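Local coordinates for protein glucosidase (Croceicoccus marinus, PDB 5Z3K) that probably hydrolyses O-glycosidic bonds as a beta-glucosidase of glycoside hydrolase family 39, on a TIM-barrel scaffold, at residues Asp44-Asn48 with Ala49-Leu53; Phe334-Val337 with Gly338-Leu341; Gln97-Ile101 with Gly102-Leu106. All coordinates share one frame; numbering follows the deposited sequence.

Contact 1 of 3, residues Asp44-Asn48 with Ala49-Leu53; sequences DVWRN and AQVTL
Val-51 N reaches back to Trp-46 O at 3.1 Å, and with Gln-50 N bonded to Arg-47 O at 2.9 Å it makes a Schellman motif, the C-terminal cap by which a helix can be closed and its chain turned into a barrel strand. The longer bond is nearly straight at its hydrogen (168°). It is the outer bond of the cap, and the one from Gln-50 N to Arg-47 O is the inner. Gln-50 is the residue that breaks the helix, its positive phi (55°) swinging the chain round. One step earlier, Ala-49 N still bonds to Val-45 O at 2.8 Å in the ordinary helical manner.

An apolar touch accompanies the polar closure. Val-51 lays its CG2 obliquely against the root of Trp-46, 4.0 Å from CB. That methyl stands anti to the carbonyl carbon of Val-51 and beside its backbone N (CG1 being anti to N, chi1 165°), which keeps it near the N-H that bonds Trp-46 O and within touch of Trp-46 CB. The indole N-H has its own partner outside the two segments, NE1 donating to Ala-304 O, and Thr-26 of the strand 25-27 touches both Trp-46 and Val-51.

Farther out, Asn-48 turns from the cap toward the helix 329-341, where its ND2 donates to Gln-335 OE1. On the exposed side, Arg-47 forms a side-on salt bridge with Asp-44 within the last turn of the helix. Its NE and NH2 lie 2.8 Å and 3.0 Å from the single atom Asp-44 OD1, and both meet it from the same face of the carboxylate.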
ATOM      1  N   ASP A  44     -14.586  -2.357   9.364  1.00  9.40           N
ATOM      2  CA  ASP A  44     -14.859  -3.776   9.162  1.00 13.87           C
ATOM      3  C   ASP A  44     -14.440  -4.242   7.776  1.00 10.77           C
ATOM      4  O   ASP A  44     -14.115  -5.420   7.604  1.00 11.45           O
ATOM      5  CB  ASP A  44     -16.341  -4.083   9.381  1.00 16.93           C
ATOM      6  CG  ASP A  44     -16.626  -5.570   9.400  1.00 19.03           C
ATOM      7  OD1 ASP A  44     -16.162  -6.258  10.334  1.00 24.40           O
ATOM      8  OD2 ASP A  44     -17.309  -6.052   8.472  1.00 21.49           O
ATOM      9  N   VAL A  45     -14.466  -3.351   6.773  1.00  8.78           N
ATOM     10  CA  VAL A  45     -13.996  -3.731   5.440  1.00 11.12           C
ATOM     11  C   VAL A  45     -12.485  -3.939   5.456  1.00 10.12           C
ATOM     12  O   VAL A  45     -11.967  -4.871   4.830  1.00 10.24           O
ATOM     13  CB  VAL A  45     -14.408  -2.684   4.379  1.00 13.53           C
ATOM     14  CG1 VAL A  45     -13.965  -3.122   2.965  1.00 12.35           C
ATOM     15  CG2 VAL A  45     -15.915  -2.437   4.398  1.00 15.07           C
ATOM     16  N   TRP A  46     -11.754  -3.071   6.158  1.00  9.57           N
ATOM     17  CA  TRP A  46     -10.310  -3.277   6.293  1.00  9.58           C
ATOM     18  C   TRP A  46     -10.015  -4.603   6.991  1.00 11.93           C
ATOM     19  O   TRP A  46      -9.094  -5.338   6.605  1.00 10.17           O
ATOM     20  CB  TRP A  46      -9.681  -2.114   7.066  1.00  9.91           C
ATOM     21  CG  TRP A  46      -9.526  -0.830   6.319  1.00 12.16           C
ATOM     22  CD1 TRP A  46     -10.196  -0.435   5.201  1.00 12.67           C
ATOM     23  CD2 TRP A  46      -8.622   0.237   6.645  1.00 14.10           C
ATOM     24  NE1 TRP A  46      -9.772   0.814   4.808  1.00 15.07           N
ATOM     25  CE2 TRP A  46      -8.800   1.247   5.675  1.00 12.41           C
ATOM     26  CE3 TRP A  46      -7.692   0.438   7.672  1.00  8.92           C
ATOM     27  CZ2 TRP A  46      -8.078   2.442   5.697  1.00  9.86           C
ATOM     28  CZ3 TRP A  46      -6.972   1.635   7.696  1.00 12.11           C
ATOM     29  CH2 TRP A  46      -7.171   2.619   6.716  1.00 10.40           C
ATOM     30  N   ARG A  47     -10.796  -4.933   8.021  1.00 10.95           N
ATOM     31  CA  ARG A  47     -10.646  -6.217   8.700  1.00 11.31           C
ATOM     32  C   ARG A  47     -10.899  -7.376   7.748  1.00 11.74           C
ATOM     33  O   ARG A  47     -10.100  -8.316   7.671  1.00 12.11           O
ATOM     34  CB  ARG A  47     -11.605  -6.296   9.895  1.00 12.27           C
ATOM     35  CG  ARG A  47     -11.463  -7.580  10.693  1.00 14.19           C
ATOM     36  CD  ARG A  47     -12.755  -7.927  11.442  1.00 21.63           C
ATOM     37  NE  ARG A  47     -13.905  -7.905  10.544  1.00 22.41           N
ATOM     38  CZ  ARG A  47     -14.190  -8.844   9.649  1.00 23.40           C
ATOM     39  NH1 ARG A  47     -13.417  -9.922   9.522  1.00 29.62           N
ATOM     40  NH2 ARG A  47     -15.266  -8.711   8.881  1.00 23.49           N
ATOM     41  N   ASN A  48     -12.012  -7.325   7.008  1.00 10.07           N
ATOM     42  CA  ASN A  48     -12.323  -8.392   6.060  1.00 13.40           C
ATOM     43  C   ASN A  48     -11.283  -8.490   4.950  1.00 14.59           C
ATOM     44  O   ASN A  48     -11.022  -9.586   4.430  1.00 12.18           O
ATOM     45  CB  ASN A  48     -13.713  -8.169   5.469  1.00 13.50           C
ATOM     46  CG  ASN A  48     -14.281  -9.423   4.879  1.00 16.32           C
ATOM     47  OD1 ASN A  48     -14.336 -10.456   5.548  1.00 14.86           O
ATOM     48  ND2 ASN A  48     -14.668  -9.362   3.607  1.00 18.47           N
ATOM     49  N   ALA A  49     -10.683  -7.364   4.564  1.00 11.30           N
ATOM     50  CA  ALA A  49      -9.605  -7.388   3.584  1.00 11.14           C
ATOM     51  C   ALA A  49      -8.281  -7.859   4.172  1.00 11.69           C
ATOM     52  O   ALA A  49      -7.305  -7.980   3.424  1.00 12.09           O
ATOM     53  CB  ALA A  49      -9.427  -5.987   2.981  1.00 11.38           C
ATOM     54  N   GLN A  50      -8.212  -8.079   5.487  1.00 10.75           N
ATOM     55  CA  GLN A  50      -6.969  -8.460   6.162  1.00 13.37           C
ATOM     56  C   GLN A  50      -5.833  -7.473   5.880  1.00 14.03           C
ATOM     57  O   GLN A  50      -4.703  -7.866   5.582  1.00 11.96           O
ATOM     58  CB  GLN A  50      -6.568  -9.892   5.788  1.00 12.69           C
ATOM     59  CG  GLN A  50      -7.736 -10.871   5.933  1.00 19.09           C
ATOM     60  CD  GLN A  50      -7.340 -12.186   6.568  1.00 29.63           C
ATOM     61  OE1 GLN A  50      -6.487 -12.237   7.457  1.00 31.53           O
ATOM     62  NE2 GLN A  50      -7.971 -13.263   6.118  1.00 29.48           N
ATOM     63  N   VAL A  51      -6.144  -6.174   5.953  1.00  9.35           N
ATOM     64  CA  VAL A  51      -5.103  -5.143   5.931  1.00  9.81           C
ATOM     65  C   VAL A  51      -4.083  -5.457   7.016  1.00 10.30           C
ATOM     66  O   VAL A  51      -4.454  -5.730   8.161  1.00 11.97           O
ATOM     67  CB  VAL A  51      -5.734  -3.749   6.131  1.00 12.42           C
ATOM     68  CG1 VAL A  51      -4.659  -2.692   6.480  1.00  9.65           C
ATOM     69  CG2 VAL A  51      -6.534  -3.331   4.885  1.00  9.03           C
ATOM     70  N   THR A  52      -2.787  -5.422   6.664  1.00 10.83           N
ATOM     71  CA  THR A  52      -1.717  -5.733   7.606  1.00 10.54           C
ATOM     72  C   THR A  52      -0.837  -4.541   7.966  1.00 14.73           C
ATOM     73  O   THR A  52      -0.021  -4.653   8.892  1.00 14.36           O
ATOM     74  CB  THR A  52      -0.815  -6.850   7.048  1.00  9.30           C
ATOM     75  OG1 THR A  52      -0.438  -6.533   5.703  1.00 10.81           O
ATOM     76  CG2 THR A  52      -1.528  -8.194   7.075  1.00 11.38           C
ATOM     77  N   LEU A  53      -0.972  -3.413   7.274  1.00 10.86           N
ATOM     78  CA  LEU A  53      -0.111  -2.261   7.511  1.00 12.40           C
ATOM     79  C   LEU A  53      -0.889  -1.028   7.096  1.00 14.28           C
ATOM     80  O   LEU A  53      -1.558  -1.042   6.061  1.00 12.15           O
ATOM     81  CB  LEU A  53       1.203  -2.366   6.727  1.00 10.08           C
ATOM     82  CG  LEU A  53       2.276  -1.294   6.967  1.00 14.54           C
ATOM     83  CD1 LEU A  53       2.662  -1.214   8.446  1.00 11.78           C
ATOM     84  CD2 LEU A  53       3.507  -1.567   6.114  1.00  9.73           C
TER

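Contact 2 of 3, residues Phe334-Val337 with Gly338-Leu341; sequences FQLV and GQTL
Thr-340 holds OG1 anti to its own carbonyl carbon and beside its backbone N (chi1 -57°), a torsion that turns the hydroxyl back along the helix onto Leu-336 O. There it donates at 2.9 Å, while Thr-340 N reaches the same oxygen at 3.1 Å, one turn on in the usual helical pattern. The two donors approach from opposite faces of the carbonyl plane, so a single acceptor is gripped twice and the polar end of a buried threonine is satisfied without leaving its helix. Such a return bond illustrates how an alpha helix can accommodate a hydroxyl on an otherwise apolar side.

One residue further along, Val-337 and Leu-341 make an apolar counterpart. They lie alongside each other, pointing the same way, with Val-337 CG1 3.7 Å from Leu-341 CD1. Beneath them Leu-341 N bonds to Val-337 O at 2.9 Å.

Gln-339 uses its length differently. Its chain, extended beyond CG, passes close over the backbone of the preceding turn, CG lying 3.2 Å from Gln-335 O, the oxygen that also accepts Gln-339 N at 2.9 Å. The amide then spans two neighbours: NE2 comes to 4.0 Å from Gln-335 CB, and OE1 to 3.9 Å from Leu-336 CD2. The hydrogen-bonding partner of NE2 is Asn-48 O, so this amide serves the end of another helix.

Within the fold, the helix 329-341 is packed between the barrel and the neighbouring beta domain. Leu-336 and Thr-340 rest on Leu-373 and Leu-477 of the strands 369-376 and 474-482, whereas Val-337 touches Ala-285 and Ala-288 of the helix 277-291, and Phe-334 meets Ala-49 just beyond the helix 43-48.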
ATOM      1  N   PHE A 334     -10.129  -5.099  -3.623  1.00 11.17           N
ATOM      2  CA  PHE A 334      -9.253  -4.820  -2.488  1.00 11.64           C
ATOM      3  C   PHE A 334      -9.365  -5.903  -1.421  1.00 10.45           C
ATOM      4  O   PHE A 334      -8.346  -6.367  -0.891  1.00 10.68           O
ATOM      5  CB  PHE A 334      -9.586  -3.446  -1.912  1.00 10.47           C
ATOM      6  CG  PHE A 334      -8.701  -3.030  -0.760  1.00 13.38           C
ATOM      7  CD1 PHE A 334      -7.436  -2.501  -0.987  1.00 12.11           C
ATOM      8  CD2 PHE A 334      -9.145  -3.155   0.550  1.00 13.87           C
ATOM      9  CE1 PHE A 334      -6.626  -2.103   0.074  1.00 13.13           C
ATOM     10  CE2 PHE A 334      -8.341  -2.759   1.622  1.00 12.92           C
ATOM     11  CZ  PHE A 334      -7.078  -2.239   1.381  1.00 10.14           C
ATOM     12  N   GLN A 335     -10.593  -6.345  -1.109  1.00  9.44           N
ATOM     13  CA  GLN A 335     -10.772  -7.399  -0.120  1.00  8.76           C
ATOM     14  C   GLN A 335     -10.259  -8.743  -0.630  1.00 10.25           C
ATOM     15  O   GLN A 335      -9.593  -9.473   0.111  1.00 12.21           O
ATOM     16  CB  GLN A 335     -12.246  -7.510   0.272  1.00 10.68           C
ATOM     17  CG  GLN A 335     -12.778  -6.289   1.033  1.00  8.44           C
ATOM     18  CD  GLN A 335     -14.286  -6.340   1.203  1.00 13.20           C
ATOM     19  OE1 GLN A 335     -14.797  -6.980   2.120  1.00 15.01           O
ATOM     20  NE2 GLN A 335     -15.001  -5.678   0.310  1.00 14.25           N
ATOM     21  N   LEU A 336     -10.575  -9.106  -1.878  1.00  9.65           N
ATOM     22  CA  LEU A 336     -10.145 -10.414  -2.374  1.00 10.93           C
ATOM     23  C   LEU A 336      -8.623 -10.496  -2.462  1.00 10.62           C
ATOM     24  O   LEU A 336      -8.038 -11.556  -2.199  1.00 13.55           O
ATOM     25  CB  LEU A 336     -10.763 -10.699  -3.736  1.00 10.75           C
ATOM     26  CG  LEU A 336     -12.284 -10.599  -3.862  1.00 15.10           C
ATOM     27  CD1 LEU A 336     -12.677 -11.106  -5.232  1.00 13.70           C
ATOM     28  CD2 LEU A 336     -12.997 -11.364  -2.763  1.00 13.51           C
ATOM     29  N   VAL A 337      -7.971  -9.392  -2.841  1.00 10.49           N
ATOM     30  CA  VAL A 337      -6.507  -9.355  -2.838  1.00 11.27           C
ATOM     31  C   VAL A 337      -5.970  -9.588  -1.429  1.00 12.05           C
ATOM     32  O   VAL A 337      -5.114 -10.450  -1.201  1.00 10.00           O
ATOM     33  CB  VAL A 337      -5.994  -8.017  -3.407  1.00 11.44           C
ATOM     34  CG1 VAL A 337      -4.541  -7.822  -3.045  1.00 11.19           C
ATOM     35  CG2 VAL A 337      -6.194  -7.942  -4.919  1.00 10.62           C
ATOM     36  N   GLY A 338      -6.450  -8.807  -0.463  1.00 12.79           N
ATOM     37  CA  GLY A 338      -5.929  -8.936   0.885  1.00 10.37           C
ATOM     38  C   GLY A 338      -6.130 -10.321   1.463  1.00 11.29           C
ATOM     39  O   GLY A 338      -5.265 -10.841   2.172  1.00  9.92           O
ATOM     40  N   GLN A 339      -7.282 -10.937   1.176  1.00 10.19           N
ATOM     41  CA  GLN A 339      -7.523 -12.280   1.673  1.00 11.05           C
ATOM     42  C   GLN A 339      -6.528 -13.264   1.074  1.00 11.73           C
ATOM     43  O   GLN A 339      -6.071 -14.188   1.755  1.00 12.05           O
ATOM     44  CB  GLN A 339      -8.961 -12.696   1.377  1.00 12.76           C
ATOM     45  CG  GLN A 339      -9.955 -11.897   2.228  1.00  9.99           C
ATOM     46  CD  GLN A 339     -11.349 -11.879   1.649  1.00 17.48           C
ATOM     47  OE1 GLN A 339     -11.652 -12.586   0.692  1.00 15.49           O
ATOM     48  NE2 GLN A 339     -12.213 -11.050   2.231  1.00 13.77           N
ATOM     49  N   THR A 340      -6.189 -13.077  -0.200  1.00  9.81           N
ATOM     50  CA  THR A 340      -5.218 -13.954  -0.840  1.00 11.30           C
ATOM     51  C   THR A 340      -3.830 -13.747  -0.251  1.00 13.76           C
ATOM     52  O   THR A 340      -3.116 -14.724   0.018  1.00 10.98           O
ATOM     53  CB  THR A 340      -5.203 -13.713  -2.352  1.00 11.22           C
ATOM     54  OG1 THR A 340      -6.519 -13.919  -2.874  1.00 13.51           O
ATOM     55  CG2 THR A 340      -4.243 -14.673  -3.035  1.00  9.26           C
ATOM     56  N   LEU A 341      -3.442 -12.482  -0.036  1.00 11.56           N
ATOM     57  CA  LEU A 341      -2.144 -12.146   0.548  1.00  9.40           C
ATOM     58  C   LEU A 341      -2.046 -12.547   2.015  1.00 12.81           C
ATOM     59  O   LEU A 341      -0.933 -12.605   2.558  1.00 16.05           O
ATOM     60  CB  LEU A 341      -1.867 -10.637   0.419  1.00 11.13           C
ATOM     61  CG  LEU A 341      -1.698 -10.133  -1.022  1.00  9.19           C
ATOM     62  CD1 LEU A 341      -1.461  -8.614  -1.107  1.00 10.25           C
ATOM     63  CD2 LEU A 341      -0.551 -10.928  -1.694  1.00 12.01           C
TER

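Contact 3 of 3, residues Gln97-Ile101 with Gly102-Leu106; sequences QTRSI and GANIL
A Schellman motif ends the helix 89-100 and delivers the chain to barrel strand 104-109: Ala-103 N bonds to Thr-98 O at 3.2 Å, and Gly-102 N to Arg-99 O at 3.0 Å. Gly-102 is the C-prime residue; with its phi of 83°, a CB would clash with Ile-101 O.

Side chains reinforce the turn. Arg-99 bends at chi2 and chi3 (-63° and -65°), curling its guanidinium back over the cap so that NH1 donates to Ala-103 O at 3.0 Å from above the carbonyl plane. NH2 holds a water at 2.9 Å, which in turn gives a weak bond to Asn-104 OD1. A leucine in place of Arg-99 would probably leave Ala-103 O without this side-chain donor and the water without its stronger partner. On the buried side, Thr-98 CG2 sits 3.7 Å from both Ala-103 CB and Ile-105 CG1, the latter crossing it at a slant, while Thr-98 OG1 turns to Trp-94 O.

A helix capped in this way and leading through a short turn into a parallel strand is one form of the alpha-to-beta connection of a TIM barrel, here between the second and third strands.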
ATOM      1  N   GLN A  97      -7.962   1.788  16.422  1.00 10.86           N
ATOM      2  CA  GLN A  97      -8.738   1.111  15.385  1.00 14.42           C
ATOM      3  C   GLN A  97      -7.855   0.182  14.574  1.00 12.72           C
ATOM      4  O   GLN A  97      -8.226  -0.967  14.298  1.00 12.87           O
ATOM      5  CB  GLN A  97      -9.400   2.127  14.453  1.00 13.21           C
ATOM      6  CG  GLN A  97     -10.551   2.911  15.086  1.00 11.89           C
ATOM      7  CD  GLN A  97     -10.976   4.093  14.237  1.00 13.25           C
ATOM      8  OE1 GLN A  97     -10.472   4.291  13.125  1.00 12.18           O
ATOM      9  NE2 GLN A  97     -11.907   4.898  14.760  1.00 14.38           N
ATOM     10  N   THR A  98      -6.677   0.665  14.190  1.00  9.53           N
ATOM     11  CA  THR A  98      -5.792  -0.129  13.350  1.00 11.60           C
ATOM     12  C   THR A  98      -5.306  -1.361  14.096  1.00 12.63           C
ATOM     13  O   THR A  98      -5.283  -2.466  13.534  1.00 11.63           O
ATOM     14  CB  THR A  98      -4.618   0.731  12.877  1.00 12.71           C
ATOM     15  OG1 THR A  98      -5.113   1.875  12.162  1.00 10.82           O
ATOM     16  CG2 THR A  98      -3.702  -0.080  11.970  1.00 10.29           C
ATOM     17  N   ARG A  99      -4.930  -1.199  15.367  1.00 10.79           N
ATOM     18  CA  ARG A  99      -4.462  -2.353  16.126  1.00 16.35           C
ATOM     19  C   ARG A  99      -5.585  -3.358  16.379  1.00 13.17           C
ATOM     20  O   ARG A  99      -5.317  -4.561  16.480  1.00 14.85           O
ATOM     21  CB  ARG A  99      -3.826  -1.908  17.450  1.00 14.70           C
ATOM     22  CG  ARG A  99      -2.593  -0.996  17.305  1.00 12.50           C
ATOM     23  CD  ARG A  99      -1.412  -1.704  16.596  1.00 14.65           C
ATOM     24  NE  ARG A  99      -0.894  -2.813  17.393  1.00 18.33           N
ATOM     25  CZ  ARG A  99      -0.242  -3.858  16.890  1.00 26.54           C
ATOM     26  NH1 ARG A  99      -0.040  -3.959  15.583  1.00 24.86           N
ATOM     27  NH2 ARG A  99       0.199  -4.815  17.694  1.00 27.47           N
ATOM     28  N   SER A 100      -6.842  -2.898  16.465  1.00  9.16           N
ATOM     29  CA  SER A 100      -7.939  -3.806  16.762  1.00 14.51           C
ATOM     30  C   SER A 100      -8.220  -4.784  15.624  1.00 16.93           C
ATOM     31  O   SER A 100      -8.832  -5.825  15.865  1.00 15.23           O
ATOM     32  CB  SER A 100      -9.205  -3.010  17.100  1.00 15.49           C
ATOM     33  OG  SER A 100      -9.836  -2.543  15.925  1.00 14.58           O
ATOM     34  N   ILE A 101      -7.790  -4.480  14.397  1.00 13.52           N
ATOM     35  CA  ILE A 101      -7.906  -5.420  13.288  1.00 13.11           C
ATOM     36  C   ILE A 101      -6.588  -6.139  13.015  1.00 14.61           C
ATOM     37  O   ILE A 101      -6.469  -6.843  12.009  1.00 13.79           O
ATOM     38  CB  ILE A 101      -8.428  -4.727  12.016  1.00 13.28           C
ATOM     39  CG1 ILE A 101      -7.397  -3.723  11.471  1.00 12.34           C
ATOM     40  CG2 ILE A 101      -9.794  -4.068  12.274  1.00 16.19           C
ATOM     41  CD1 ILE A 101      -7.638  -3.331  10.040  1.00 12.84           C
ATOM     42  N   GLY A 102      -5.598  -5.986  13.897  1.00 16.01           N
ATOM     43  CA  GLY A 102      -4.370  -6.748  13.788  1.00 16.48           C
ATOM     44  C   GLY A 102      -3.351  -6.176  12.831  1.00 15.21           C
ATOM     45  O   GLY A 102      -2.391  -6.866  12.473  1.00 17.77           O
ATOM     46  N   ALA A 103      -3.511  -4.926  12.423  1.00 12.79           N
ATOM     47  CA  ALA A 103      -2.579  -4.323  11.484  1.00 11.76           C
ATOM     48  C   ALA A 103      -1.474  -3.544  12.199  1.00 12.10           C
ATOM     49  O   ALA A 103      -1.669  -2.984  13.285  1.00 11.67           O
ATOM     50  CB  ALA A 103      -3.325  -3.410  10.515  1.00 11.63           C
ATOM     51  N   ASN A 104      -0.298  -3.534  11.584  1.00 12.46           N
ATOM     52  CA  ASN A 104       0.788  -2.677  12.042  1.00 12.93           C
ATOM     53  C   ASN A 104       0.630  -1.269  11.469  1.00 11.16           C
ATOM     54  O   ASN A 104      -0.213  -1.005  10.611  1.00 10.11           O
ATOM     55  CB  ASN A 104       2.135  -3.274  11.650  1.00 14.78           C
ATOM     56  CG  ASN A 104       2.550  -4.401  12.569  1.00 23.79           C
ATOM     57  OD1 ASN A 104       3.256  -4.190  13.549  1.00 35.07           O
ATOM     58  ND2 ASN A 104       2.106  -5.598  12.261  1.00 26.11           N
ATOM     59  N   ILE A 105       1.460  -0.347  11.945  1.00 13.78           N
ATOM     60  CA  ILE A 105       1.322   1.056  11.578  1.00 11.70           C
ATOM     61  C   ILE A 105       2.639   1.567  11.012  1.00 14.17           C
ATOM     62  O   ILE A 105       3.716   1.266  11.545  1.00 11.77           O
ATOM     63  CB  ILE A 105       0.844   1.904  12.774  1.00  9.75           C
ATOM     64  CG1 ILE A 105      -0.569   1.456  13.168  1.00 11.12           C
ATOM     65  CG2 ILE A 105       0.819   3.381  12.418  1.00  8.89           C
ATOM     66  CD1 ILE A 105      -1.049   1.970  14.519  1.00 13.78           C
ATOM     67  N   LEU A 106       2.546   2.296   9.900  1.00 11.75           N
ATOM     68  CA  LEU A 106       3.643   3.077   9.335  1.00 11.86           C
ATOM     69  C   LEU A 106       3.302   4.527   9.643  1.00 12.60           C
ATOM     70  O   LEU A 106       2.388   5.103   9.038  1.00  9.89           O
ATOM     71  CB  LEU A 106       3.775   2.825   7.839  1.00 11.45           C
ATOM     72  CG  LEU A 106       4.720   3.734   7.057  1.00 11.07           C
ATOM     73  CD1 LEU A 106       6.132   3.427   7.506  1.00  8.75           C
ATOM     74  CD2 LEU A 106       4.561   3.494   5.560  1.00 10.74           C
TER
HETATM   75  O   HOH W   1       2.298  -6.165  16.209  1.00 38.85           O

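Along the chain the order is contact 1, contact 3, contact 2. The first two are successive versions of one joint, each passing from a helix into a parallel strand of the eight-stranded barrel, and their centres lie about 9 Å apart. They meet where Thr-52 O accepts from Asn-104 N at 2.9 Å, one of the backbone bonds by which the chain at the adjoining strands 53-55 and 104-109 pairs. Contact 2, on the helix 329-341, has its centre also about 9 Å from that of contact 1 but about 16 Å from that of contact 3, which it does not touch. Residues 44-53 thus touch both other contacts, meeting residues 97-106 on the barrel side and the helix 329-341, which faces the beta domain.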